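Local coordinates for geranyltranstransferase (Agrobacterium tumefaciens, PDB 2H8O), which probably catalyses the condensation of geranyl diphosphate with isopentenyl diphosphate to give farnesyl diphosphate, at residues F39-T50 with K86-E95; A224-A232 with R244-G255. All coordinates share one frame; numbering follows the deposited sequence.

Interaction 1 of 2, residues F39-T50 with K86-E95; sequences FETRLRENAAKT and KRLRPFLVIE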
# COMPACT_ATOMS: atom_id res chain seq x y z
N PHE A 39 -28.31 15.92 2.96
CA PHE A 39 -27.16 15.17 2.47
C PHE A 39 -26.09 16.08 1.85
O PHE A 39 -24.92 15.94 2.18
CB PHE A 39 -27.57 14.10 1.45
CG PHE A 39 -26.41 13.54 0.69
CD1 PHE A 39 -25.62 12.55 1.25
CD2 PHE A 39 -26.07 14.03 -0.54
CE1 PHE A 39 -24.54 12.04 0.58
CE2 PHE A 39 -24.97 13.53 -1.22
CZ PHE A 39 -24.21 12.54 -0.67
N GLU A 40 -26.50 16.97 0.95
CA GLU A 40 -25.53 17.78 0.19
C GLU A 40 -24.70 18.62 1.14
O GLU A 40 -23.49 18.77 0.96
CB GLU A 40 -26.24 18.71 -0.80
CG GLU A 40 -27.10 17.99 -1.85
CD GLU A 40 -26.50 18.02 -3.24
OE1 GLU A 40 -25.62 17.17 -3.51
OE2 GLU A 40 -26.92 18.87 -4.06
N THR A 41 -25.37 19.17 2.14
CA THR A 41 -24.73 20.00 3.15
C THR A 41 -23.75 19.19 3.99
O THR A 41 -22.61 19.62 4.21
CB THR A 41 -25.79 20.70 4.05
OG1 THR A 41 -26.57 21.60 3.25
CG2 THR A 41 -25.15 21.51 5.17
N ARG A 42 -24.17 18.01 4.45
CA ARG A 42 -23.27 17.16 5.22
C ARG A 42 -22.11 16.65 4.36
O ARG A 42 -21.00 16.51 4.85
CB ARG A 42 -24.02 15.99 5.86
CG ARG A 42 -23.13 15.09 6.73
CD ARG A 42 -22.45 15.83 7.87
NE ARG A 42 -23.48 16.44 8.70
CZ ARG A 42 -24.19 15.80 9.62
NH1 ARG A 42 -23.97 14.52 9.89
NH2 ARG A 42 -25.12 16.44 10.30
N LEU A 43 -22.38 16.37 3.08
CA LEU A 43 -21.30 15.95 2.16
C LEU A 43 -20.21 17.03 2.10
O LEU A 43 -19.02 16.73 2.19
CB LEU A 43 -21.85 15.67 0.75
CG LEU A 43 -20.80 15.16 -0.26
CD1 LEU A 43 -20.20 13.81 0.15
CD2 LEU A 43 -21.41 15.08 -1.65
N ARG A 44 -20.63 18.27 1.93
CA ARG A 44 -19.70 19.41 1.90
C ARG A 44 -18.98 19.61 3.23
O ARG A 44 -17.78 19.90 3.24
CB ARG A 44 -20.40 20.70 1.47
CG ARG A 44 -20.87 20.73 0.02
CD ARG A 44 -21.35 22.11 -0.43
NE ARG A 44 -22.18 22.80 0.57
CZ ARG A 44 -23.51 22.83 0.59
NH1 ARG A 44 -24.26 22.19 -0.31
NH2 ARG A 44 -24.11 23.50 1.56
N GLU A 45 -19.69 19.44 4.34
CA GLU A 45 -19.10 19.56 5.68
C GLU A 45 -18.05 18.51 5.92
O GLU A 45 -16.95 18.81 6.40
CB GLU A 45 -20.16 19.42 6.79
CG GLU A 45 -21.08 20.55 6.94
CD GLU A 45 -22.34 20.23 7.78
OE1 GLU A 45 -22.41 19.18 8.47
OE2 GLU A 45 -23.27 21.04 7.74
N ASN A 46 -18.40 17.27 5.61
CA ASN A 46 -17.48 16.17 5.80
C ASN A 46 -16.31 16.29 4.84
O ASN A 46 -15.21 15.90 5.17
CB ASN A 46 -18.19 14.80 5.71
CG ASN A 46 -19.05 14.54 6.93
OD1 ASN A 46 -18.92 15.23 7.96
ND2 ASN A 46 -19.94 13.54 6.84
N ALA A 47 -16.58 16.79 3.63
CA ALA A 47 -15.50 16.99 2.65
C ALA A 47 -14.50 17.98 3.21
O ALA A 47 -13.28 17.74 3.19
CB ALA A 47 -16.06 17.47 1.32
N ALA A 48 -14.99 19.10 3.72
CA ALA A 48 -14.11 20.11 4.32
C ALA A 48 -13.31 19.60 5.54
O ALA A 48 -12.12 19.86 5.66
CB ALA A 48 -14.91 21.37 4.67
N LYS A 49 -13.96 18.87 6.44
CA LYS A 49 -13.25 18.27 7.57
C LYS A 49 -12.15 17.31 7.12
O LYS A 49 -11.06 17.32 7.67
CB LYS A 49 -14.22 17.51 8.47
CG LYS A 49 -15.15 18.39 9.26
CD LYS A 49 -16.02 17.58 10.21
CE LYS A 49 -16.96 18.45 11.03
NZ LYS A 49 -18.04 17.63 11.68
N THR A 50 -12.48 16.48 6.14
CA THR A 50 -11.54 15.47 5.65
C THR A 50 -10.38 16.17 4.94
O THR A 50 -9.22 15.84 5.17
CB THR A 50 -12.23 14.46 4.70
OG1 THR A 50 -13.32 13.81 5.39
CG2 THR A 50 -11.24 13.38 4.25
N LYS A 86 -15.67 14.69 -4.72
CA LYS A 86 -16.60 15.22 -3.72
C LYS A 86 -16.53 14.53 -2.34
O LYS A 86 -17.30 14.89 -1.44
CB LYS A 86 -18.03 15.15 -4.27
CG LYS A 86 -18.24 15.99 -5.55
CD LYS A 86 -17.63 17.38 -5.45
CE LYS A 86 -18.24 18.35 -6.46
NZ LYS A 86 -19.54 18.92 -5.97
N ARG A 87 -15.62 13.58 -2.16
CA ARG A 87 -15.34 12.98 -0.86
C ARG A 87 -16.49 12.11 -0.33
O ARG A 87 -16.70 12.00 0.87
CB ARG A 87 -14.94 14.03 0.18
CG ARG A 87 -14.01 15.11 -0.32
CD ARG A 87 -12.69 14.59 -0.88
NE ARG A 87 -11.86 15.72 -1.28
CZ ARG A 87 -10.72 15.66 -1.95
NH1 ARG A 87 -10.22 14.50 -2.35
NH2 ARG A 87 -10.09 16.79 -2.25
N LEU A 88 -17.18 11.43 -1.23
CA LEU A 88 -18.23 10.48 -0.82
C LEU A 88 -17.69 9.38 0.08
O LEU A 88 -18.37 8.95 1.02
CB LEU A 88 -18.89 9.86 -2.05
CG LEU A 88 -19.96 8.83 -1.75
CD1 LEU A 88 -21.12 9.46 -1.00
CD2 LEU A 88 -20.43 8.14 -3.03
N ARG A 89 -16.50 8.86 -0.21
CA ARG A 89 -16.00 7.73 0.57
C ARG A 89 -15.74 8.12 2.06
O ARG A 89 -16.24 7.45 2.97
CB ARG A 89 -14.81 7.07 -0.12
CG ARG A 89 -15.28 6.38 -1.40
CD ARG A 89 -14.16 6.03 -2.36
NE ARG A 89 -14.69 5.60 -3.66
CZ ARG A 89 -15.17 6.42 -4.58
NH1 ARG A 89 -15.20 7.75 -4.38
NH2 ARG A 89 -15.62 5.94 -5.72
N PRO A 90 -14.99 9.21 2.31
CA PRO A 90 -14.91 9.69 3.69
C PRO A 90 -16.26 10.01 4.33
O PRO A 90 -16.45 9.76 5.51
CB PRO A 90 -14.06 10.96 3.59
CG PRO A 90 -13.57 11.05 2.25
CD PRO A 90 -14.09 9.95 1.41
N PHE A 91 -17.19 10.57 3.55
CA PHE A 91 -18.52 10.86 4.05
C PHE A 91 -19.13 9.59 4.64
O PHE A 91 -19.70 9.60 5.75
CB PHE A 91 -19.41 11.41 2.94
CG PHE A 91 -20.85 11.45 3.29
CD1 PHE A 91 -21.43 12.59 3.82
CD2 PHE A 91 -21.65 10.33 3.11
CE1 PHE A 91 -22.79 12.59 4.15
CE2 PHE A 91 -22.99 10.35 3.44
CZ PHE A 91 -23.55 11.47 3.95
N LEU A 92 -19.03 8.50 3.88
CA LEU A 92 -19.65 7.24 4.29
C LEU A 92 -19.00 6.68 5.56
O LEU A 92 -19.69 6.16 6.46
CB LEU A 92 -19.63 6.22 3.15
CG LEU A 92 -20.54 6.57 1.95
CD1 LEU A 92 -20.18 5.70 0.74
CD2 LEU A 92 -22.01 6.42 2.31
N VAL A 93 -17.68 6.78 5.66
CA VAL A 93 -16.97 6.36 6.88
C VAL A 93 -17.45 7.17 8.10
O VAL A 93 -17.88 6.62 9.14
CB VAL A 93 -15.46 6.46 6.73
CG1 VAL A 93 -14.79 6.08 8.06
CG2 VAL A 93 -14.95 5.57 5.58
N ILE A 94 -17.38 8.49 7.96
CA ILE A 94 -17.77 9.40 9.03
C ILE A 94 -19.21 9.12 9.48
O ILE A 94 -19.51 9.08 10.67
CB ILE A 94 -17.62 10.87 8.55
CG1 ILE A 94 -16.13 11.22 8.38
CG2 ILE A 94 -18.31 11.84 9.52
CD1 ILE A 94 -15.87 12.45 7.55
N GLU A 95 -20.11 8.97 8.51
CA GLU A 95 -21.54 8.82 8.85
C GLU A 95 -21.90 7.41 9.35
O GLU A 95 -22.79 7.26 10.17
CB GLU A 95 -22.42 9.30 7.70
CG GLU A 95 -22.27 10.82 7.43
CD GLU A 95 -22.61 11.70 8.67
OE1 GLU A 95 -23.49 11.31 9.48
OE2 GLU A 95 -22.03 12.81 8.83
O HOH W 1 -24.52 12.51 11.79
O HOH W 2 -17.58 14.17 2.60

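Interaction 2 of 2, residues A224-A232 with R244-G255; sequences ALLRFACEA and RQRLRLFGEKIG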
# COMPACT_ATOMS: atom_id res chain seq x y z
N ALA A 224 -16.09 -2.15 -4.06
CA ALA A 224 -15.38 -2.65 -2.88
C ALA A 224 -15.01 -1.51 -1.91
O ALA A 224 -15.16 -1.66 -0.71
CB ALA A 224 -14.14 -3.46 -3.27
N LEU A 225 -14.56 -0.37 -2.43
CA LEU A 225 -14.20 0.77 -1.57
C LEU A 225 -15.43 1.36 -0.88
O LEU A 225 -15.33 1.85 0.24
CB LEU A 225 -13.47 1.90 -2.31
CG LEU A 225 -12.07 1.58 -2.79
CD1 LEU A 225 -11.32 2.88 -3.03
CD2 LEU A 225 -11.29 0.72 -1.81
N LEU A 226 -16.57 1.32 -1.56
CA LEU A 226 -17.84 1.84 -0.98
C LEU A 226 -18.38 0.89 0.10
O LEU A 226 -18.85 1.33 1.15
CB LEU A 226 -18.85 2.16 -2.08
CG LEU A 226 -18.44 3.30 -3.02
CD1 LEU A 226 -19.27 3.26 -4.32
CD2 LEU A 226 -18.53 4.68 -2.32
N ARG A 227 -18.29 -0.41 -0.15
CA ARG A 227 -18.54 -1.44 0.85
C ARG A 227 -17.67 -1.23 2.10
O ARG A 227 -18.17 -1.17 3.23
CB ARG A 227 -18.30 -2.83 0.22
CG ARG A 227 -18.48 -3.99 1.17
CD ARG A 227 -17.88 -5.27 0.56
NE ARG A 227 -16.42 -5.29 0.66
CZ ARG A 227 -15.58 -5.86 -0.19
NH1 ARG A 227 -16.01 -6.44 -1.30
NH2 ARG A 227 -14.28 -5.80 0.05
N PHE A 228 -16.37 -1.11 1.87
CA PHE A 228 -15.43 -0.88 2.94
C PHE A 228 -15.81 0.40 3.73
O PHE A 228 -15.75 0.41 4.96
CB PHE A 228 -14.00 -0.75 2.41
CG PHE A 228 -13.04 -0.23 3.44
CD1 PHE A 228 -12.42 -1.08 4.34
CD2 PHE A 228 -12.80 1.13 3.55
CE1 PHE A 228 -11.58 -0.58 5.33
CE2 PHE A 228 -11.97 1.64 4.54
CZ PHE A 228 -11.36 0.79 5.43
N ALA A 229 -16.15 1.48 3.03
CA ALA A 229 -16.43 2.75 3.71
C ALA A 229 -17.51 2.60 4.78
O ALA A 229 -17.41 3.14 5.87
CB ALA A 229 -16.85 3.80 2.70
N CYS A 230 -18.53 1.84 4.44
CA CYS A 230 -19.67 1.63 5.34
C CYS A 230 -19.36 0.61 6.41
O CYS A 230 -19.67 0.82 7.57
CB CYS A 230 -20.87 1.20 4.54
SG CYS A 230 -21.46 2.52 3.42
N GLU A 231 -18.75 -0.50 6.01
CA GLU A 231 -18.37 -1.53 6.97
C GLU A 231 -17.37 -1.01 8.01
O GLU A 231 -17.40 -1.41 9.17
CB GLU A 231 -17.85 -2.79 6.25
CG GLU A 231 -17.60 -3.99 7.19
CD GLU A 231 -17.11 -5.23 6.48
OE1 GLU A 231 -16.97 -5.19 5.25
OE2 GLU A 231 -16.90 -6.25 7.16
N ALA A 232 -16.49 -0.11 7.57
CA ALA A 232 -15.50 0.49 8.46
C ALA A 232 -16.10 1.15 9.69
O ALA A 232 -15.50 1.13 10.77
CB ALA A 232 -14.65 1.50 7.71
N ARG A 244 -21.97 -5.28 11.90
CA ARG A 244 -20.93 -5.16 10.88
C ARG A 244 -21.44 -5.70 9.53
O ARG A 244 -21.28 -5.05 8.51
CB ARG A 244 -19.66 -5.87 11.32
CG ARG A 244 -18.56 -5.81 10.31
CD ARG A 244 -17.26 -6.28 10.87
NE ARG A 244 -16.28 -6.47 9.80
CZ ARG A 244 -15.03 -6.90 9.99
NH1 ARG A 244 -14.57 -7.14 11.22
NH2 ARG A 244 -14.24 -7.07 8.94
N GLN A 245 -22.07 -6.88 9.52
CA GLN A 245 -22.66 -7.40 8.29
C GLN A 245 -23.72 -6.48 7.71
O GLN A 245 -23.78 -6.32 6.51
CB GLN A 245 -23.28 -8.82 8.48
CG GLN A 245 -22.27 -9.91 8.53
CD GLN A 245 -21.31 -9.85 7.38
OE1 GLN A 245 -21.71 -9.83 6.23
NE2 GLN A 245 -20.01 -9.72 7.69
N ARG A 246 -24.56 -5.91 8.57
CA ARG A 246 -25.61 -4.99 8.14
C ARG A 246 -24.99 -3.80 7.39
O ARG A 246 -25.44 -3.43 6.29
CB ARG A 246 -26.42 -4.50 9.34
CG ARG A 246 -27.56 -3.55 8.99
CD ARG A 246 -28.51 -3.31 10.18
NE ARG A 246 -29.10 -4.59 10.61
CZ ARG A 246 -30.18 -5.17 10.07
NH1 ARG A 246 -30.89 -4.60 9.10
NH2 ARG A 246 -30.59 -6.35 10.53
N LEU A 247 -23.97 -3.20 7.99
CA LEU A 247 -23.33 -2.03 7.34
C LEU A 247 -22.59 -2.41 6.06
O LEU A 247 -22.62 -1.65 5.09
CB LEU A 247 -22.46 -1.24 8.32
CG LEU A 247 -23.18 -0.10 9.06
CD1 LEU A 247 -23.55 1.02 8.10
CD2 LEU A 247 -24.44 -0.59 9.79
N ARG A 248 -21.94 -3.56 6.05
CA ARG A 248 -21.37 -4.13 4.81
C ARG A 248 -22.43 -4.25 3.69
O ARG A 248 -22.25 -3.77 2.51
CB ARG A 248 -20.70 -5.48 5.12
CG ARG A 248 -19.96 -6.10 3.96
CD ARG A 248 -19.51 -7.51 4.32
NE ARG A 248 -18.95 -8.24 3.19
CZ ARG A 248 -17.70 -8.14 2.76
NH1 ARG A 248 -16.85 -7.32 3.36
NH2 ARG A 248 -17.28 -8.87 1.72
N LEU A 249 -23.54 -4.88 4.02
CA LEU A 249 -24.59 -5.04 3.04
C LEU A 249 -25.09 -3.68 2.55
O LEU A 249 -25.32 -3.50 1.34
CB LEU A 249 -25.75 -5.84 3.62
CG LEU A 249 -25.70 -7.33 3.84
CD1 LEU A 249 -27.11 -7.76 4.20
CD2 LEU A 249 -25.22 -8.08 2.62
N PHE A 250 -25.26 -2.74 3.47
CA PHE A 250 -25.66 -1.38 3.09
C PHE A 250 -24.64 -0.80 2.10
O PHE A 250 -25.00 -0.21 1.07
CB PHE A 250 -25.78 -0.48 4.33
CG PHE A 250 -26.16 0.93 4.01
CD1 PHE A 250 -27.48 1.29 3.78
CD2 PHE A 250 -25.19 1.91 3.91
CE1 PHE A 250 -27.81 2.61 3.48
CE2 PHE A 250 -25.52 3.21 3.60
CZ PHE A 250 -26.82 3.56 3.39
N GLY A 251 -23.36 -0.99 2.39
CA GLY A 251 -22.29 -0.50 1.53
C GLY A 251 -22.33 -1.14 0.15
O GLY A 251 -22.11 -0.49 -0.86
N GLU A 252 -22.63 -2.44 0.11
CA GLU A 252 -22.83 -3.12 -1.17
C GLU A 252 -23.99 -2.49 -1.98
O GLU A 252 -23.85 -2.25 -3.17
CB GLU A 252 -23.01 -4.64 -0.96
CG GLU A 252 -21.72 -5.29 -0.44
CD GLU A 252 -21.80 -6.79 -0.21
OE1 GLU A 252 -22.92 -7.32 -0.10
OE2 GLU A 252 -20.72 -7.44 -0.17
N LYS A 253 -25.11 -2.17 -1.34
CA LYS A 253 -26.23 -1.52 -2.06
C LYS A 253 -25.85 -0.11 -2.55
O LYS A 253 -26.20 0.29 -3.68
CB LYS A 253 -27.49 -1.48 -1.19
CG LYS A 253 -28.03 -2.85 -0.77
CD LYS A 253 -28.52 -3.67 -1.99
CE LYS A 253 -28.79 -5.14 -1.67
NZ LYS A 253 -28.80 -5.97 -2.93
N ILE A 254 -25.11 0.65 -1.74
CA ILE A 254 -24.61 1.96 -2.17
C ILE A 254 -23.76 1.81 -3.43
O ILE A 254 -23.93 2.55 -4.38
CB ILE A 254 -23.73 2.64 -1.07
CG1 ILE A 254 -24.58 3.09 0.11
CG2 ILE A 254 -22.95 3.85 -1.65
CD1 ILE A 254 -25.42 4.35 -0.15
N GLY A 255 -22.86 0.83 -3.44
CA GLY A 255 -21.96 0.66 -4.57
C GLY A 255 -22.68 0.22 -5.83
O GLY A 255 -22.37 0.69 -6.90
O HOH W 3 -18.87 -7.07 -2.65

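Interaction 1 of 2, residues F39-T50 with K86-E95
With CG anti to the backbone N in both Phe39 and Phe91 (chi1 167° in each), the two rings swing in from helices 39-50 and 88-95 and meet in a T-shaped pair. The edge of Phe39 points at one face of Phe91, CE1 lying 3.6 Å from CZ of Phe91. Phe91 is a knob held among Phe39, Arg42, Leu43 and Asn46, and the CG of Glu95, one turn on, covers its opposite face. Leu43 comes across at about a right angle, placing CD1 3.8 Å from Phe91 CB. The two helical segments, 97° apart in direction, cross almost perpendicularly, joining the first modelled helix, 34-57, of this largely helical prenyl synthase fold to helix 88-99; Ile322 of helix 321-331 also packs on Phe91. On the Glu95 side of the ring, Glu95 OE2 accepts two nearly straight bonds: Arg42 NH1 at 2.8 Å, as a salt bridge, and Asn46 ND2 at 3.0 Å, on the anti lone pair. Water 1 joins Arg42 NH1 to Glu95 OE1, while Arg42 NE turns back to Glu45 OE1. At the far end Ala47 CB rests 3.5 Å from Arg87 CG, whose guanidinium goes on to Glu115 and Glu51, and Thr50 OG1 and CG2 touch Pro90 CB.

Interaction 2 of 2, residues A224-A232 with R244-G255
Helices 224-232 and 244-255 run roughly antiparallel, their directions at 147° and the closest approach of their axes 7.3 Å. Gly251, with no side chain, lets the two backbones come this close, its CA 3.9 Å from the CA of Arg227. Cys230 packs beside this crossing, its CB 3.4 Å from Leu247 O and its SG at the edge of the Phe250 ring, 3.8 Å from CD2. Leu226 CD1 lies 3.7 Å from the CA of Gly255, one turn beyond Gly251 and a second glycine of this close helix pair within the helical bundle of the polyprenyl synthetase fold. The polar flank is built round Glu231, whose chain, extended beyond CG, divides its two oxygens between two arginines. OE2 takes a nearly straight bond from Arg244 NE (2.7 Å, 168°) and a weak one from Arg244 NH2; OE1 offers its syn lone pair to Arg248 NH1 at 2.9 Å. Arg227 lies alongside Arg248, pointing the same way, with its CD over the centre of the Arg248 guanidinium and the two guanidinium planes 22° apart. Glu231 and Asp65 of the second subunit, which forms a salt bridge with Arg248 NH1, probably offset the positive charge of the paired arginines. Water 3 links Arg227 NH1 to Glu252 OE2.

In the fold
Both contacts are largely buried helix pairs, and helix 88-99 connects them: its Leu92 and Val93 pack on Leu226 and Ala229 of helix 211-237, and its Leu92 on Ile254, so helix 88-99 lies between helix 34-57 and the pair of helices 211-237 and 241-267, touching both of these. The centres lie about 16 Å apart. Interaction 1 is a near-perpendicular crossing filled by aromatic and aliphatic side chains, with its salt-bridge network of Arg42, Glu45 and Glu95 along one side; no other chain of the assembly touches it. Interaction 2 is closer to antiparallel and relies on glycine for its tight backbone approach, and its arginine-rich flank reaches the second subunit. Helix 321-331 packs against both, meeting Phe39 and Phe91 in one and Phe250 and Ile254 in the other.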